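Local coordinates for BepC protein (Bartonella tribocorum, PDB 4WGJ), which probably transfers AMP from ATP to threonine or tyrosine side chains of target proteins, through the N-terminal Fic-domain part of the effector contained in this chain, at residues Ala60-Ile65 and His153-Gly158; Lys118-Thr123 and Ala143-Ala148; Met147-Ala152 and Arg161-Phe166. All coordinates share one frame; numbering follows the deposited sequence.

Interaction 1 of 3, residues Ala60-Ile65 and His153-Gly158; sequences AYLSLI and HPFRKG. With ANP (phosphoaminophosphonic acid-adenylate ester), chain B.
Leu-62 and Phe-155 join helix 59-70, by apolar packing, to the loop that opens the Fic signature sequence (HPFRKGNGR). With its CG anti to the backbone N (chi1 -174°), Leu-62 brings that carbon into the plane of the Phe-155 ring, 3.9 Å from CE2 at the edge. Its CD2 methyl meets Pro-154 CG at 3.8 Å, the two side chains crossing at about a right angle. Ser-63 adds a polar atom to the same rim: its OG stands 3.9 Å from Phe-155 CE1. Pro-154 CB lies over one face of the ring, offset toward its rim.

Hydrogen bonds to the nucleotide analogue come from the far end of the loop. Lys-157 bends at chi2 and chi4 to place NZ 2.7 Å from ANP O2B, and Gly-158 N gives that oxygen a second hydrogen bond of 2.9 Å. His-153, at the start of the loop, turns the edge of its ring to the analogue, with CE1 3.5 Å from ANP O5'.

Around this junction His-66 of helix 59-70 stacks on Phe-155, Ile-113 and Leu-117 of helix 111-126 touch Pro-154, and Asn-163 of helix 159-174 abuts Leu-62.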
loop_
_atom_site.group_PDB
_atom_site.type_symbol
_atom_site.label_atom_id
_atom_site.label_comp_id
_atom_site.label_asym_id
_atom_site.label_seq_id
_atom_site.Cartn_x
_atom_site.Cartn_y
_atom_site.Cartn_z
ATOM N N ALA A 60 10.843 2.558 5.482
ATOM C CA ALA A 60 11.110 1.365 6.266
ATOM C C ALA A 60 9.862 0.916 7.018
ATOM O O ALA A 60 9.609 -0.281 7.137
ATOM C CB ALA A 60 12.265 1.608 7.245
ATOM N N TYR A 61 9.096 1.868 7.545
ATOM C CA TYR A 61 7.860 1.527 8.254
ATOM C C TYR A 61 6.829 0.910 7.303
ATOM O O TYR A 61 6.152 -0.065 7.649
ATOM C CB TYR A 61 7.256 2.758 8.945
ATOM C CG TYR A 61 6.066 2.430 9.828
ATOM C CD1 TYR A 61 6.203 1.580 10.931
ATOM C CD2 TYR A 61 4.812 2.985 9.583
ATOM C CE1 TYR A 61 5.122 1.278 11.749
ATOM C CE2 TYR A 61 3.732 2.688 10.388
ATOM C CZ TYR A 61 3.893 1.838 11.471
ATOM O OH TYR A 61 2.813 1.544 12.276
ATOM N N LEU A 62 6.698 1.478 6.107
ATOM C CA LEU A 62 5.786 0.892 5.131
ATOM C C LEU A 62 6.166 -0.562 4.818
ATOM O O LEU A 62 5.299 -1.446 4.722
ATOM C CB LEU A 62 5.783 1.715 3.851
ATOM C CG LEU A 62 4.771 1.289 2.793
ATOM C CD1 LEU A 62 3.324 1.453 3.305
ATOM C CD2 LEU A 62 4.985 2.091 1.502
ATOM N N SER A 63 7.463 -0.813 4.663
ATOM C CA SER A 63 7.931 -2.176 4.404
ATOM C C SER A 63 7.661 -3.096 5.585
ATOM O O SER A 63 7.348 -4.262 5.394
ATOM C CB SER A 63 9.417 -2.184 4.053
ATOM O OG SER A 63 9.580 -1.712 2.715
ATOM N N LEU A 64 7.758 -2.568 6.801
ATOM C CA LEU A 64 7.440 -3.376 7.996
ATOM C C LEU A 64 5.962 -3.761 7.984
ATOM O O LEU A 64 5.580 -4.899 8.300
ATOM C CB LEU A 64 7.771 -2.606 9.275
ATOM C CG LEU A 64 7.170 -3.200 10.561
ATOM C CD1 LEU A 64 7.783 -4.558 10.872
ATOM C CD2 LEU A 64 7.341 -2.226 11.737
ATOM N N ILE A 65 5.124 -2.800 7.620
ATOM C CA ILE A 65 3.701 -3.073 7.469
ATOM C C ILE A 65 3.487 -4.157 6.416
ATOM O O ILE A 65 2.752 -5.133 6.649
ATOM C CB ILE A 65 2.929 -1.810 7.089
ATOM C CG1 ILE A 65 2.820 -0.901 8.316
ATOM C CG2 ILE A 65 1.533 -2.172 6.561
ATOM C CD1 ILE A 65 2.292 0.497 7.993
ATOM N N HIS A 153 3.313 3.074 -5.127
ATOM C CA HIS A 153 2.948 1.674 -5.403
ATOM C C HIS A 153 4.183 0.793 -5.273
ATOM O O HIS A 153 4.573 0.125 -6.229
ATOM C CB HIS A 153 2.346 1.578 -6.819
ATOM C CG HIS A 153 1.619 0.296 -7.120
ATOM N ND1 HIS A 153 0.299 0.086 -6.775
ATOM C CD2 HIS A 153 2.010 -0.813 -7.798
ATOM C CE1 HIS A 153 -0.086 -1.099 -7.214
ATOM N NE2 HIS A 153 0.935 -1.670 -7.831
ATOM N N PRO A 154 4.830 0.818 -4.094
ATOM C CA PRO A 154 6.202 0.299 -4.021
ATOM C C PRO A 154 6.345 -1.214 -4.126
ATOM O O PRO A 154 7.476 -1.674 -4.294
ATOM C CB PRO A 154 6.679 0.748 -2.625
ATOM C CG PRO A 154 5.732 1.839 -2.212
ATOM C CD PRO A 154 4.412 1.433 -2.825
ATOM N N PHE A 155 5.256 -1.971 -4.005
ATOM C CA PHE A 155 5.361 -3.438 -3.977
ATOM C C PHE A 155 4.753 -4.097 -5.212
ATOM O O PHE A 155 3.929 -3.505 -5.908
ATOM C CB PHE A 155 4.692 -3.994 -2.706
ATOM C CG PHE A 155 5.183 -3.329 -1.445
ATOM C CD1 PHE A 155 6.380 -3.723 -0.864
ATOM C CD2 PHE A 155 4.473 -2.271 -0.876
ATOM C CE1 PHE A 155 6.861 -3.089 0.273
ATOM C CE2 PHE A 155 4.954 -1.627 0.262
ATOM C CZ PHE A 155 6.149 -2.043 0.831
ATOM N N ARG A 156 5.146 -5.339 -5.469
ATOM C CA ARG A 156 4.585 -6.073 -6.606
ATOM C C ARG A 156 3.074 -6.291 -6.416
ATOM O O ARG A 156 2.305 -6.304 -7.375
ATOM C CB ARG A 156 5.315 -7.406 -6.792
ATOM C CG ARG A 156 4.727 -8.313 -7.882
ATOM C CD ARG A 156 4.710 -7.621 -9.259
ATOM N NE ARG A 156 4.116 -8.487 -10.285
ATOM C CZ ARG A 156 2.806 -8.681 -10.443
ATOM N NH1 ARG A 156 1.929 -8.074 -9.638
ATOM N NH2 ARG A 156 2.370 -9.490 -11.404
ATOM N N LYS A 157 2.658 -6.436 -5.163
ATOM C CA LYS A 157 1.260 -6.690 -4.826
ATOM C C LYS A 157 1.086 -6.336 -3.352
ATOM O O LYS A 157 2.072 -6.304 -2.605
ATOM C CB LYS A 157 0.882 -8.164 -5.086
ATOM C CG LYS A 157 -0.636 -8.450 -5.156
ATOM C CD LYS A 157 -1.264 -7.700 -6.333
ATOM C CE LYS A 157 -2.694 -8.148 -6.612
ATOM N NZ LYS A 157 -3.596 -7.888 -5.457
ATOM N N GLY A 158 -0.147 -6.052 -2.941
ATOM C CA GLY A 158 -0.411 -5.731 -1.547
ATOM C C GLY A 158 -0.261 -4.254 -1.207
ATOM O O GLY A 158 -0.218 -3.873 -0.032
HETATM P PG ANP B . -6.598 -4.214 -2.637
HETATM O O1G ANP B . -6.979 -4.829 -1.237
HETATM O O2G ANP B . -7.786 -4.386 -3.543
HETATM O O3G ANP B . -6.284 -2.687 -2.441
HETATM P PB ANP B . -3.723 -4.952 -2.932
HETATM O O1B ANP B . -3.667 -4.704 -1.460
HETATM O O2B ANP B . -2.994 -6.266 -3.341
HETATM N N3B ANP B . -5.332 -5.063 -3.425
HETATM P PA ANP B . -2.516 -3.793 -5.190
HETATM O O1A ANP B . -3.358 -4.671 -6.048
HETATM O O2A ANP B . -1.009 -3.976 -5.318
HETATM O O3A ANP B . -2.955 -3.790 -3.660
HETATM O "O5'" ANP B . -2.890 -2.287 -5.530
HETATM C "C5'" ANP B . -4.284 -1.896 -5.496
HETATM C "C4'" ANP B . -4.421 -0.396 -5.429
HETATM O "O4'" ANP B . -4.313 0.164 -6.765
HETATM C "C3'" ANP B . -5.768 0.076 -4.869
HETATM O "O3'" ANP B . -5.629 1.167 -3.964
HETATM C "C2'" ANP B . -6.539 0.472 -6.131
HETATM O "O2'" ANP B . -7.555 1.437 -5.884
HETATM C "C1'" ANP B . -5.406 1.035 -6.984
HETATM N N9 ANP B . -5.724 1.084 -8.410
HETATM C C8 ANP B . -6.435 0.159 -9.131
HETATM N N7 ANP B . -6.593 0.473 -10.394
HETATM C C5 ANP B . -5.943 1.692 -10.515
HETATM C C6 ANP B . -5.750 2.564 -11.606
HETATM N N6 ANP B . -6.207 2.322 -12.836
HETATM N N1 ANP B . -5.059 3.705 -11.385
HETATM C C2 ANP B . -4.604 3.953 -10.154
HETATM N N3 ANP B . -4.726 3.209 -9.051
HETATM C C4 ANP B . -5.407 2.086 -9.300
#

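Interaction 2 of 3, residues Lys118-Thr123 and Ala143-Ala148; sequences KQLEKT and ADVFMA
Leu-120 of helix 111-126 meets Val-145 and Ala-148 of helix 135-152, a compact example of one branched side chain serving two residues spaced three apart on a partner helix. Just before this pair, Asp-144 turns to another partner, its OD1 forming a salt bridge with Lys-205 of helix 202-211.

Val-145 makes the closer approach. Its CG1 lies 4.0 Å from Leu-120 CD1, and CG2 also comes near that methyl, at 4.2 Å, so one leucine branch faces the fork of the valine. The two side chains cross at about a right angle. Leu-120 extends CD1 across the interface because its CG is anti to the backbone N (chi1 177°), with the chain then turning at chi2. Within the same helix 111-126, Thr-123 OG1 donates a hydrogen bond to Gln-119 O at 3.2 Å, from the face of the carbonyl opposite that used by Thr-123 N. Val-145 also touches Met-167 of helix 159-174.

Phe-146, the next residue, points its CB away from helix 111-126 and packs instead against helix 159-174 and Phe-208. Met-147 likewise belongs to another surface, where it touches Met-204 and Ala-195. At Ala-148 the side chain returns to the interface: CB is 4.3 Å from Leu-120 CD1, and here the backbones come nearest, with CA atoms of Leu-120 and Ala-148 7.0 Å apart.

The arrangement is apolar helix-to-helix packing within the largely helical Fic fold, joining helix 111-126 to the helix that leads into the signature loop.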
loop_
_atom_site.group_PDB
_atom_site.type_symbol
_atom_site.label_atom_id
_atom_site.label_comp_id
_atom_site.label_asym_id
_atom_site.label_seq_id
_atom_site.Cartn_x
_atom_site.Cartn_y
_atom_site.Cartn_z
ATOM N N LYS A 118 10.950 9.018 -0.495
ATOM C CA LYS A 118 11.790 9.970 0.231
ATOM C C LYS A 118 11.090 11.327 0.374
ATOM O O LYS A 118 11.169 11.975 1.419
ATOM C CB LYS A 118 13.151 10.142 -0.470
ATOM N N GLN A 119 10.399 11.751 -0.676
ATOM C CA GLN A 119 9.712 13.040 -0.648
ATOM C C GLN A 119 8.550 12.999 0.347
ATOM O O GLN A 119 8.288 13.974 1.052
ATOM C CB GLN A 119 9.209 13.417 -2.043
ATOM C CG GLN A 119 8.427 14.726 -2.091
ATOM C CD GLN A 119 9.181 15.887 -1.453
ATOM O OE1 GLN A 119 10.346 16.140 -1.773
ATOM N NE2 GLN A 119 8.519 16.594 -0.537
ATOM N N LEU A 120 7.866 11.862 0.408
ATOM C CA LEU A 120 6.782 11.687 1.373
ATOM C C LEU A 120 7.336 11.686 2.799
ATOM O O LEU A 120 6.733 12.256 3.703
ATOM C CB LEU A 120 6.018 10.397 1.094
ATOM C CG LEU A 120 4.908 10.098 2.107
ATOM C CD1 LEU A 120 3.923 11.258 2.189
ATOM C CD2 LEU A 120 4.192 8.807 1.745
ATOM N N GLU A 121 8.482 11.042 2.997
ATOM C CA GLU A 121 9.123 11.034 4.315
ATOM C C GLU A 121 9.396 12.445 4.800
ATOM O O GLU A 121 9.171 12.766 5.967
ATOM C CB GLU A 121 10.439 10.265 4.283
ATOM C CG GLU A 121 10.279 8.788 4.107
ATOM C CD GLU A 121 11.610 8.075 4.043
ATOM O OE1 GLU A 121 12.664 8.747 4.125
ATOM O OE2 GLU A 121 11.596 6.839 3.909
ATOM N N LYS A 122 9.902 13.281 3.900
ATOM C CA LYS A 122 10.259 14.651 4.253
ATOM C C LYS A 122 9.018 15.452 4.626
ATOM O O LYS A 122 9.016 16.198 5.607
ATOM C CB LYS A 122 10.999 15.332 3.100
ATOM N N THR A 123 7.966 15.294 3.834
ATOM C CA THR A 123 6.703 15.961 4.107
ATOM C C THR A 123 6.129 15.570 5.469
ATOM O O THR A 123 5.692 16.435 6.228
ATOM C CB THR A 123 5.673 15.659 3.012
ATOM O OG1 THR A 123 6.146 16.192 1.770
ATOM C CG2 THR A 123 4.328 16.293 3.348
ATOM N N ALA A 143 -5.416 12.534 2.905
ATOM C CA ALA A 143 -5.706 12.237 1.504
ATOM C C ALA A 143 -4.467 12.440 0.627
ATOM O O ALA A 143 -4.183 11.621 -0.246
ATOM C CB ALA A 143 -6.847 13.105 0.997
ATOM N N ASP A 144 -3.746 13.537 0.855
ATOM C CA ASP A 144 -2.530 13.818 0.086
ATOM C C ASP A 144 -1.479 12.734 0.341
ATOM O O ASP A 144 -0.806 12.268 -0.585
ATOM C CB ASP A 144 -1.946 15.198 0.443
ATOM C CG ASP A 144 -2.794 16.356 -0.066
ATOM O OD1 ASP A 144 -3.503 16.198 -1.086
ATOM O OD2 ASP A 144 -2.728 17.440 0.550
ATOM N N VAL A 145 -1.329 12.340 1.598
ATOM C CA VAL A 145 -0.340 11.315 1.936
ATOM C C VAL A 145 -0.704 10.002 1.245
ATOM O O VAL A 145 0.142 9.307 0.671
ATOM C CB VAL A 145 -0.253 11.088 3.467
ATOM C CG1 VAL A 145 0.572 9.849 3.780
ATOM C CG2 VAL A 145 0.363 12.294 4.132
ATOM N N PHE A 146 -1.984 9.671 1.286
ATOM C CA PHE A 146 -2.435 8.404 0.718
ATOM C C PHE A 146 -2.253 8.389 -0.792
ATOM O O PHE A 146 -1.852 7.372 -1.366
ATOM C CB PHE A 146 -3.898 8.167 1.071
ATOM C CG PHE A 146 -4.411 6.826 0.658
ATOM C CD1 PHE A 146 -3.937 5.668 1.268
ATOM C CD2 PHE A 146 -5.388 6.719 -0.315
ATOM C CE1 PHE A 146 -4.424 4.420 0.902
ATOM C CE2 PHE A 146 -5.875 5.480 -0.699
ATOM C CZ PHE A 146 -5.408 4.326 -0.088
ATOM N N MET A 147 -2.586 9.503 -1.441
ATOM C CA MET A 147 -2.385 9.587 -2.886
ATOM C C MET A 147 -0.912 9.439 -3.251
ATOM O O MET A 147 -0.582 8.858 -4.302
ATOM C CB MET A 147 -2.953 10.903 -3.438
ATOM C CG MET A 147 -4.490 10.922 -3.414
ATOM S SD MET A 147 -5.208 12.375 -4.190
ATOM C CE MET A 147 -4.818 13.631 -2.968
ATOM N N ALA A 148 -0.024 9.956 -2.398
ATOM C CA ALA A 148 1.412 9.808 -2.647
ATOM C C ALA A 148 1.822 8.339 -2.521
ATOM O O ALA A 148 2.581 7.832 -3.344
ATOM C CB ALA A 148 2.230 10.667 -1.698
#

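Interaction 3 of 3, residues Met147-Ala152 and Arg161-Phe166. With ANP (phosphoaminophosphonic acid-adenylate ester), chain B; GLY (glycine), chain D.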
loop_
_atom_site.group_PDB
_atom_site.type_symbol
_atom_site.label_atom_id
_atom_site.label_comp_id
_atom_site.label_asym_id
_atom_site.label_seq_id
_atom_site.Cartn_x
_atom_site.Cartn_y
_atom_site.Cartn_z
ATOM N N MET A 147 -2.586 9.503 -1.441
ATOM C CA MET A 147 -2.385 9.587 -2.886
ATOM C C MET A 147 -0.912 9.439 -3.251
ATOM O O MET A 147 -0.582 8.858 -4.302
ATOM C CB MET A 147 -2.953 10.903 -3.438
ATOM C CG MET A 147 -4.490 10.922 -3.414
ATOM S SD MET A 147 -5.208 12.375 -4.190
ATOM C CE MET A 147 -4.818 13.631 -2.968
ATOM N N ALA A 148 -0.024 9.956 -2.398
ATOM C CA ALA A 148 1.412 9.808 -2.647
ATOM C C ALA A 148 1.822 8.339 -2.521
ATOM O O ALA A 148 2.581 7.832 -3.344
ATOM C CB ALA A 148 2.230 10.667 -1.698
ATOM N N LEU A 149 1.334 7.665 -1.482
ATOM C CA LEU A 149 1.602 6.239 -1.324
ATOM C C LEU A 149 1.083 5.435 -2.504
ATOM O O LEU A 149 1.748 4.513 -2.989
ATOM C CB LEU A 149 0.966 5.712 -0.031
ATOM C CG LEU A 149 1.642 6.170 1.267
ATOM C CD1 LEU A 149 0.746 5.846 2.463
ATOM C CD2 LEU A 149 3.009 5.503 1.445
ATOM N N GLU A 150 -0.124 5.773 -2.946
ATOM C CA GLU A 150 -0.795 5.023 -4.008
ATOM C C GLU A 150 -0.030 5.190 -5.320
ATOM O O GLU A 150 0.114 4.233 -6.091
ATOM C CB GLU A 150 -2.258 5.476 -4.157
ATOM C CG GLU A 150 -3.207 4.839 -3.131
ATOM C CD GLU A 150 -3.368 3.336 -3.322
ATOM O OE1 GLU A 150 -3.684 2.906 -4.456
ATOM O OE2 GLU A 150 -3.170 2.580 -2.347
ATOM N N HIS A 151 0.482 6.384 -5.574
ATOM C CA HIS A 151 1.213 6.575 -6.835
ATOM C C HIS A 151 2.559 5.849 -6.769
ATOM O O HIS A 151 3.007 5.278 -7.760
ATOM C CB HIS A 151 1.439 8.053 -7.155
ATOM C CG HIS A 151 2.133 8.279 -8.470
ATOM N ND1 HIS A 151 3.504 8.389 -8.584
ATOM C CD2 HIS A 151 1.642 8.394 -9.729
ATOM C CE1 HIS A 151 3.827 8.574 -9.854
ATOM N NE2 HIS A 151 2.717 8.580 -10.571
ATOM N N ALA A 152 3.199 5.872 -5.604
ATOM C CA ALA A 152 4.489 5.188 -5.456
ATOM C C ALA A 152 4.357 3.677 -5.697
ATOM O O ALA A 152 5.194 3.085 -6.392
ATOM C CB ALA A 152 5.082 5.452 -4.081
ATOM N N ARG A 161 -3.530 -2.664 0.620
ATOM C CA ARG A 161 -3.656 -3.066 2.015
ATOM C C ARG A 161 -2.539 -2.476 2.878
ATOM O O ARG A 161 -2.793 -2.007 3.992
ATOM C CB ARG A 161 -3.706 -4.589 2.109
ATOM C CG ARG A 161 -5.098 -5.115 1.704
ATOM C CD ARG A 161 -5.142 -6.609 1.394
ATOM N NE ARG A 161 -4.528 -6.909 0.103
ATOM C CZ ARG A 161 -4.437 -8.132 -0.407
ATOM N NH1 ARG A 161 -4.921 -9.166 0.276
ATOM N NH2 ARG A 161 -3.851 -8.321 -1.587
ATOM N N ALA A 162 -1.311 -2.448 2.376
ATOM C CA ALA A 162 -0.249 -1.851 3.176
ATOM C C ALA A 162 -0.456 -0.344 3.350
ATOM O O ALA A 162 -0.260 0.202 4.441
ATOM C CB ALA A 162 1.111 -2.133 2.560
ATOM N N ASN A 163 -0.841 0.333 2.271
ATOM C CA ASN A 163 -1.050 1.773 2.314
ATOM C C ASN A 163 -2.199 2.151 3.252
ATOM O O ASN A 163 -2.132 3.149 3.980
ATOM C CB ASN A 163 -1.347 2.303 0.908
ATOM C CG ASN A 163 -0.131 2.310 0.010
ATOM O OD1 ASN A 163 1.000 2.200 0.479
ATOM N ND2 ASN A 163 -0.361 2.465 -1.301
ATOM N N ARG A 164 -3.283 1.381 3.204
ATOM C CA ARG A 164 -4.410 1.666 4.093
ATOM C C ARG A 164 -4.012 1.476 5.562
ATOM O O ARG A 164 -4.368 2.294 6.416
ATOM C CB ARG A 164 -5.617 0.805 3.717
ATOM C CG ARG A 164 -6.140 1.200 2.331
ATOM C CD ARG A 164 -7.537 0.699 2.033
ATOM N NE ARG A 164 -7.622 -0.749 1.973
ATOM C CZ ARG A 164 -7.370 -1.480 0.884
ATOM N NH1 ARG A 164 -7.001 -0.898 -0.259
ATOM N NH2 ARG A 164 -7.493 -2.800 0.946
ATOM N N MET A 165 -3.245 0.436 5.862
ATOM C CA MET A 165 -2.778 0.266 7.238
ATOM C C MET A 165 -1.833 1.402 7.658
ATOM O O MET A 165 -1.892 1.885 8.790
ATOM C CB MET A 165 -2.090 -1.094 7.411
ATOM C CG MET A 165 -1.522 -1.318 8.801
ATOM S SD MET A 165 -2.805 -1.319 10.094
ATOM C CE MET A 165 -3.777 -2.723 9.577
ATOM N N PHE A 166 -0.957 1.827 6.748
ATOM C CA PHE A 166 -0.109 2.985 7.022
ATOM C C PHE A 166 -0.965 4.176 7.482
ATOM O O PHE A 166 -0.615 4.883 8.433
ATOM C CB PHE A 166 0.692 3.337 5.767
ATOM C CG PHE A 166 1.750 4.402 5.960
ATOM C CD1 PHE A 166 1.418 5.755 5.937
ATOM C CD2 PHE A 166 3.090 4.051 6.065
ATOM C CE1 PHE A 166 2.396 6.732 6.060
ATOM C CE2 PHE A 166 4.078 5.021 6.196
ATOM C CZ PHE A 166 3.737 6.365 6.185
HETATM P PG ANP B . -6.598 -4.214 -2.637
HETATM O O1G ANP B . -6.979 -4.829 -1.237
HETATM O O2G ANP B . -7.786 -4.386 -3.543
HETATM O O3G ANP B . -6.284 -2.687 -2.441
HETATM P PB ANP B . -3.723 -4.952 -2.932
HETATM O O1B ANP B . -3.667 -4.704 -1.460
HETATM O O2B ANP B . -2.994 -6.266 -3.341
HETATM N N3B ANP B . -5.332 -5.063 -3.425
HETATM P PA ANP B . -2.516 -3.793 -5.190
HETATM O O1A ANP B . -3.358 -4.671 -6.048
HETATM O O2A ANP B . -1.009 -3.976 -5.318
HETATM O O3A ANP B . -2.955 -3.790 -3.660
HETATM O "O5'" ANP B . -2.890 -2.287 -5.530
HETATM C "C5'" ANP B . -4.284 -1.896 -5.496
HETATM C "C4'" ANP B . -4.421 -0.396 -5.429
HETATM O "O4'" ANP B . -4.313 0.164 -6.765
HETATM C "C3'" ANP B . -5.768 0.076 -4.869
HETATM O "O3'" ANP B . -5.629 1.167 -3.964
HETATM C "C2'" ANP B . -6.539 0.472 -6.131
HETATM O "O2'" ANP B . -7.555 1.437 -5.884
HETATM C "C1'" ANP B . -5.406 1.035 -6.984
HETATM N N9 ANP B . -5.724 1.084 -8.410
HETATM C C8 ANP B . -6.435 0.159 -9.131
HETATM N N7 ANP B . -6.593 0.473 -10.394
HETATM C C5 ANP B . -5.943 1.692 -10.515
HETATM C C6 ANP B . -5.750 2.564 -11.606
HETATM N N6 ANP B . -6.207 2.322 -12.836
HETATM N N1 ANP B . -5.059 3.705 -11.385
HETATM C C2 ANP B . -4.604 3.953 -10.154
HETATM N N3 ANP B . -4.726 3.209 -9.051
HETATM C C4 ANP B . -5.407 2.086 -9.300
HETATM N N GLY D . -10.722 -2.502 -1.389
HETATM C CA GLY D . -11.488 -2.511 -0.156
HETATM C C GLY D . -11.235 -1.269 0.676
HETATM O O GLY D . -11.772 -1.098 1.772
HETATM O OXT GLY D . -10.476 -0.395 0.264
HETATM O O HOH W 1 -6.072 1.321 -1.533
#
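The segments 147-152 of helix 135-152 and 161-166 of helix 159-174 run nearly antiparallel, at 159° with axes 9.9 Å apart at closest approach, and their CA atoms come nearest at Leu-149 and Asn-163. The loop 153-158 links the two helices. Leu-149 CB lies 3.5 Å from Asn-163 OD1 as the two side chains slide past each other in opposite directions, while Leu-149 CD1 comes 3.5 Å from Phe-166 CD1, obliquely to the ring.

The polar link is Asn-163 ND2 to Glu-150 OE2, 3.0 Å long and almost straight at 176°. The donor's partner lies in the amide plane, but OE2 is met from well above the carboxylate, the two planes being nearly perpendicular. A bend at chi2 (-67°) swings the Glu-150 end toward Asn-163. Helix 159-174 carries the later part of the Fic signature, and its nucleotide-facing arginines illustrate anion recognition in this family. Arg-161 gives ANP O1B bonds from both its backbone N and NE (2.8 Å for NE), and NH2 reaches O2B. Arg-164 sends NH1 to O3G (2.9 Å) and NH2 to O1G, with a bound glycine's OXT over one guanidinium face. From the other helix, Glu-150 OE1 accepts a hydrogen bond from ANP O3' at 2.7 Å, and a water bridges OE2, O3' and Arg-164 NH1.

How the interactions relate
All three contacts fall within the Fic domain and draw on four helices, 59-70, 111-126, 135-152 and 159-174, and on the loop 153-158 between the last two. Along the chain, interaction 2 is nested inside the loop closed by interaction 1, and interaction 3 begins at Met-147 and Ala-148, where interaction 2 ends. Interactions 1 and 3, centres about 8 Å apart, alternate in sequence and touch through Leu-62 and Ile-65 against helix 159-174; both touch the nucleotide analogue. Interaction 2 is about 9 Å from interaction 3 and about 14 Å from interaction 1 (centres), touching only the former. With Ala-148's side chain about 13 Å from the analogue, it ties helix 111-126 to the helix carrying Glu-150.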